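Local coordinates for shikimate 5-dehydrogenase AroE (5-dehydroshikimate reductase) (PDB 4P4G), which probably catalyses the NADP-dependent reduction of 3-dehydroshikimate to shikimate, the fourth of seven steps leading to chorismate and the aromatic amino acids, at residues A26-A30 / L31-D35; L92-P96 / H97-A101. One frame throughout, in Å; residues are numbered along the deposited sequence.

Interaction 1. Residues A26-A30 / L31-D35; sequences AAYRA and LGLHD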
loop_
_atom_site.group_PDB
_atom_site.type_symbol
_atom_site.label_atom_id
_atom_site.label_comp_id
_atom_site.label_asym_id
_atom_site.label_seq_id
_atom_site.Cartn_x
_atom_site.Cartn_y
_atom_site.Cartn_z
ATOM N N ALA A 26 10.928 -15.084 -6.285
ATOM C CA ALA A 26 10.115 -16.052 -7.018
ATOM C C ALA A 26 9.874 -15.597 -8.456
ATOM O O ALA A 26 9.995 -16.395 -9.388
ATOM C CB ALA A 26 8.790 -16.276 -6.299
ATOM N N ALA A 27 9.526 -14.320 -8.625
ATOM C CA ALA A 27 9.305 -13.751 -9.955
ATOM C C ALA A 27 10.572 -13.786 -10.794
ATOM O O ALA A 27 10.530 -14.156 -11.967
ATOM C CB ALA A 27 8.782 -12.322 -9.847
ATOM N N TYR A 28 11.695 -13.386 -10.204
ATOM C CA TYR A 28 12.937 -13.312 -10.972
ATOM C C TYR A 28 13.350 -14.700 -11.441
ATOM O O TYR A 28 13.769 -14.873 -12.581
ATOM C CB TYR A 28 14.071 -12.638 -10.192
ATOM C CG TYR A 28 13.759 -11.243 -9.681
ATOM C CD1 TYR A 28 12.745 -10.470 -10.239
ATOM C CD2 TYR A 28 14.492 -10.697 -8.633
ATOM C CE1 TYR A 28 12.462 -9.195 -9.755
ATOM C CE2 TYR A 28 14.215 -9.437 -8.143
ATOM C CZ TYR A 28 13.197 -8.690 -8.702
ATOM O OH TYR A 28 12.925 -7.437 -8.209
ATOM N N ARG A 29 13.212 -15.701 -10.572
ATOM C CA ARG A 29 13.481 -17.080 -10.978
ATOM C C ARG A 29 12.551 -17.568 -12.098
ATOM O O ARG A 29 12.983 -18.239 -13.029
ATOM C CB ARG A 29 13.401 -18.016 -9.767
ATOM C CG ARG A 29 14.540 -17.826 -8.772
ATOM C CD ARG A 29 14.593 -18.978 -7.776
ATOM N NE ARG A 29 13.373 -19.073 -6.978
ATOM C CZ ARG A 29 13.175 -18.415 -5.838
ATOM N NH1 ARG A 29 14.122 -17.615 -5.366
ATOM N NH2 ARG A 29 12.034 -18.560 -5.168
ATOM N N ALA A 30 11.268 -17.233 -12.000
ATOM C CA ALA A 30 10.305 -17.592 -13.045
ATOM C C ALA A 30 10.645 -16.939 -14.388
ATOM O O ALA A 30 10.391 -17.519 -15.451
ATOM C CB ALA A 30 8.900 -17.215 -12.616
ATOM N N LEU A 31 11.205 -15.731 -14.331
ATOM C CA LEU A 31 11.566 -14.986 -15.536
ATOM C C LEU A 31 12.944 -15.368 -16.072
ATOM O O LEU A 31 13.379 -14.834 -17.094
ATOM C CB LEU A 31 11.535 -13.478 -15.258
ATOM C CG LEU A 31 10.164 -12.855 -14.988
ATOM C CD1 LEU A 31 10.290 -11.392 -14.546
ATOM C CD2 LEU A 31 9.293 -12.973 -16.233
ATOM N N GLY A 32 13.641 -16.263 -15.382
ATOM C CA GLY A 32 14.969 -16.668 -15.816
ATOM C C GLY A 32 16.071 -15.681 -15.467
ATOM O O GLY A 32 17.166 -15.744 -16.031
ATOM N N LEU A 33 15.783 -14.781 -14.534
ATOM C CA LEU A 33 16.760 -13.813 -14.038
ATOM C C LEU A 33 17.411 -14.356 -12.765
ATOM O O LEU A 33 17.317 -13.751 -11.698
ATOM C CB LEU A 33 16.058 -12.492 -13.724
ATOM C CG LEU A 33 15.199 -11.902 -14.836
ATOM C CD1 LEU A 33 14.442 -10.685 -14.332
ATOM C CD2 LEU A 33 16.046 -11.533 -16.027
ATOM N N HIS A 34 18.085 -15.493 -12.883
ATOM C CA HIS A 34 18.457 -16.285 -11.710
ATOM C C HIS A 34 19.509 -15.704 -10.754
ATOM O O HIS A 34 19.556 -16.098 -9.587
ATOM C CB HIS A 34 18.830 -17.715 -12.132
ATOM C CG HIS A 34 17.656 -18.530 -12.582
ATOM N ND1 HIS A 34 16.781 -19.122 -11.697
ATOM C CD2 HIS A 34 17.207 -18.844 -13.821
ATOM C CE1 HIS A 34 15.844 -19.769 -12.370
ATOM N NE2 HIS A 34 16.078 -19.611 -13.661
ATOM N N ASP A 35 20.338 -14.777 -11.234
ATOM C CA ASP A 35 21.389 -14.188 -10.404
ATOM C C ASP A 35 21.001 -12.831 -9.812
ATOM O O ASP A 35 21.813 -12.165 -9.157
ATOM C CB ASP A 35 22.665 -14.039 -11.220
ATOM C CG ASP A 35 22.411 -13.420 -12.576
ATOM O OD1 ASP A 35 21.227 -13.215 -12.919
ATOM O OD2 ASP A 35 23.391 -13.166 -13.308
#
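Tyr-28 and Leu-33 meet twice where helix 20-30 ends, once through the backbone and once through their side chains. Leu-33 N donates to Tyr-28 O at 2.8 Å, a bond that reaches back five residues. Just before it, Gly-32 N finds Arg-29 O at 3.1 Å; the N-H points well at the oxygen (155°), yet it stands above the carbonyl plane and not on a lone pair. Leu-31 N keeps an ordinary helical bond to Ala-27 O, 2.9 Å long, and has a weak second one to Tyr-28 O, the acceptor of Leu-33 N. Gly-32, with phi at 79°, reverses the backbone, and this lets Leu-33 N turn back to the last turn of the helix.

The apolar contacts follow the same path. Tyr-28 CB and Leu-33 CB touch at 4.1 Å, while the tyrosine ring leads away to an edge-to-face contact with Trp-36 and a hydrogen bond between Tyr-28 OH and His-24 ND1. Leu-31 holds CG beside its own backbone N (chi1 -68°), which brings CG within 3.3 Å of Ala-27 O, the oxygen that same N is bonded to. Beyond, Ala-27 and Leu-31 pack on helix 236-252 at Val-248 and Thr-252.

On the outer side, His-34 crosses Arg-29 at about a right angle. Its CE1 comes obliquely to 3.3 Å from Arg-29 O, and ND1 lies 3.9 Å from Arg-29 CG. His-34 therefore meets the aliphatic part and the backbone of Arg-29, while the guanidinium, beyond the bend at chi3, turns one face to Ala-26 N.

The paired return bonds, the glycine of positive phi and the apolar contact between Tyr-28 and Leu-33 together make a Schellman motif, here ending a helix of the substrate-binding domain.

Interaction 2. Residues L92-P96 / H97-A101; sequences LVRTP and HGWRA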
loop_
_atom_site.group_PDB
_atom_site.type_symbol
_atom_site.label_atom_id
_atom_site.label_comp_id
_atom_site.label_asym_id
_atom_site.label_seq_id
_atom_site.Cartn_x
_atom_site.Cartn_y
_atom_site.Cartn_z
ATOM N N LEU A 92 10.764 3.034 -6.607
ATOM C CA LEU A 92 11.723 3.839 -7.361
ATOM C C LEU A 92 12.367 2.963 -8.420
ATOM O O LEU A 92 12.848 1.867 -8.115
ATOM C CB LEU A 92 12.805 4.390 -6.435
ATOM C CG LEU A 92 12.323 5.453 -5.455
ATOM C CD1 LEU A 92 13.379 5.675 -4.391
ATOM C CD2 LEU A 92 12.017 6.745 -6.194
ATOM N N VAL A 93 12.406 3.468 -9.648
ATOM C CA VAL A 93 12.926 2.729 -10.794
ATOM C C VAL A 93 14.110 3.483 -11.384
ATOM O O VAL A 93 14.015 4.682 -11.670
ATOM C CB VAL A 93 11.836 2.568 -11.867
ATOM C CG1 VAL A 93 12.323 1.675 -13.023
ATOM C CG2 VAL A 93 10.556 2.007 -11.238
ATOM N N ARG A 94 15.223 2.786 -11.580
ATOM C CA ARG A 94 16.412 3.423 -12.128
ATOM C C ARG A 94 16.172 3.768 -13.595
ATOM O O ARG A 94 15.620 2.956 -14.347
ATOM C CB ARG A 94 17.618 2.489 -12.001
ATOM C CG ARG A 94 18.952 3.180 -12.244
ATOM C CD ARG A 94 19.233 4.080 -11.080
ATOM N NE ARG A 94 20.657 4.311 -10.860
ATOM C CZ ARG A 94 21.273 5.442 -11.179
ATOM N NH1 ARG A 94 20.587 6.437 -11.734
ATOM N NH2 ARG A 94 22.568 5.585 -10.941
ATOM N N THR A 95 16.552 4.978 -13.996
ATOM C CA THR A 95 16.464 5.400 -15.395
ATOM C C THR A 95 17.893 5.705 -15.889
ATOM O O THR A 95 18.834 5.651 -15.093
ATOM C CB THR A 95 15.535 6.634 -15.555
ATOM O OG1 THR A 95 16.216 7.821 -15.119
ATOM C CG2 THR A 95 14.233 6.455 -14.787
ATOM N N PRO A 96 18.078 6.005 -17.191
ATOM C CA PRO A 96 19.450 6.274 -17.644
ATOM C C PRO A 96 20.188 7.385 -16.892
ATOM O O PRO A 96 21.412 7.322 -16.811
ATOM C CB PRO A 96 19.258 6.689 -19.109
ATOM C CG PRO A 96 18.055 5.957 -19.544
ATOM C CD PRO A 96 17.144 5.910 -18.335
ATOM N N HIS A 97 19.475 8.377 -16.364
ATOM C CA HIS A 97 20.134 9.517 -15.731
ATOM C C HIS A 97 19.571 9.860 -14.355
ATOM O O HIS A 97 19.800 10.960 -13.843
ATOM C CB HIS A 97 20.063 10.755 -16.633
ATOM C CG HIS A 97 20.573 10.527 -18.023
ATOM N ND1 HIS A 97 21.864 10.124 -18.288
ATOM C CD2 HIS A 97 19.964 10.653 -19.227
ATOM C CE1 HIS A 97 22.029 10.008 -19.595
ATOM N NE2 HIS A 97 20.891 10.323 -20.187
ATOM N N GLY A 98 18.833 8.932 -13.754
ATOM C CA GLY A 98 18.255 9.188 -12.448
ATOM C C GLY A 98 17.262 8.131 -12.025
ATOM O O GLY A 98 17.476 6.941 -12.266
ATOM N N TRP A 99 16.175 8.565 -11.391
ATOM C CA TRP A 99 15.207 7.638 -10.809
ATOM C C TRP A 99 13.793 8.119 -11.094
ATOM O O TRP A 99 13.533 9.330 -11.105
ATOM C CB TRP A 99 15.393 7.551 -9.291
ATOM C CG TRP A 99 16.694 6.940 -8.844
ATOM C CD1 TRP A 99 17.876 7.590 -8.623
ATOM C CD2 TRP A 99 16.930 5.563 -8.536
ATOM N NE1 TRP A 99 18.838 6.695 -8.213
ATOM C CE2 TRP A 99 18.284 5.446 -8.149
ATOM C CE3 TRP A 99 16.130 4.416 -8.546
ATOM C CZ2 TRP A 99 18.852 4.219 -7.775
ATOM C CZ3 TRP A 99 16.701 3.202 -8.188
ATOM C CH2 TRP A 99 18.050 3.114 -7.819
ATOM N N ARG A 100 12.878 7.173 -11.315
ATOM C CA ARG A 100 11.464 7.504 -11.490
ATOM C C ARG A 100 10.644 6.930 -10.341
ATOM O O ARG A 100 10.824 5.770 -9.953
ATOM C CB ARG A 100 10.934 6.985 -12.838
ATOM C CG ARG A 100 9.461 7.326 -13.100
ATOM C CD ARG A 100 8.944 6.639 -14.362
ATOM N NE ARG A 100 9.813 6.893 -15.505
ATOM C CZ ARG A 100 10.608 5.979 -16.054
ATOM N NH1 ARG A 100 10.631 4.745 -15.579
ATOM N NH2 ARG A 100 11.374 6.298 -17.085
ATOM N N ALA A 101 9.750 7.749 -9.794
ATOM C CA ALA A 101 8.844 7.312 -8.740
ATOM C C ALA A 101 7.538 6.816 -9.340
ATOM O O ALA A 101 6.949 7.469 -10.215
ATOM C CB ALA A 101 8.568 8.443 -7.764
HETATM O O HOH W 1 13.395 3.003 -16.212
HETATM O O HOH W 2 16.854 9.610 -17.162
#
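Arg-94 lies flat along the indole of Trp-99, across a non-hydrogen-bonded pair of the hairpin. Its CG is anti to the backbone N (chi1 -167°), and the chain then bends at chi2, which carries CD over the indole. CD sits 3.4 Å from the centroid of the six-membered ring of Trp-99, a close CH-pi contact over the face. Farther out the guanidinium is nearly parallel to the ring, planes 12° apart, in an offset stack, with Trp-99 NE1 over one face of the guanidinium and Arg-94 NE 3.6 Å from Trp-99 CZ2. What fixes the guanidinium's rotation is a hydrogen bond near its own plane, from Arg-94 NH1 to Gly-98 O at 3.2 Å. Thr-95 N donates to that same Gly-98 O at 2.8 Å, coming from the opposite face of the carbonyl, so one oxygen is gripped from two sides. Leu-92 CB meets the indole obliquely, 3.9 Å from Trp-99 CE3, and Phe-75 adds another ring contact.

Thr-95 and Arg-100 cross at about a right angle on the other face of the sheet, where Val-93 also points. The methyl CG2 of Thr-95 lies over one face of the Arg-100 guanidinium, 3.7 Å from NH2; the arginine's charge is met by a salt bridge to Glu-78. With chi1 at 76°, Thr-95 points OG1 at a water, to which it is hydrogen-bonded and which accepts from His-97 N, tying the two residues together near the turn. There, Pro-96 CB sits over the centre of the His-97 ring.

Between the two layers of side chains, Val-93 and Arg-100 form a hydrogen-bonded pair, Val-93 N to Arg-100 O and Arg-100 N to Val-93 O both at 2.8 Å and both in the carbonyl planes. The whole is an antiparallel beta hairpin, strands 91-95 and 98-102, set between strands 59-64 and 78-79 in the mixed sheet of the substrate-binding domain.

In the fold
Both interactions are local, and they belong to different elements of the same domain: interaction 1 ends helix 20-30, which leads into edge strand 37-42, whereas interaction 2 joins two neighbouring strands nearer the opposite side of the mixed sheet. Their centres are 22 Å apart and their nearest atoms about 9 Å, with no direct touch. Interaction 1 is partly buried and relies on backbone bonds, with modest apolar contact and exposed polar side chains outside. Interaction 2 is mostly buried, and side chains carry far more of it through stacking, shared carbonyl bonding and bridging water. Neither reaches the bound shikimate: the side chains of Tyr-28 and Leu-92 are about 11 and 10 Å from it.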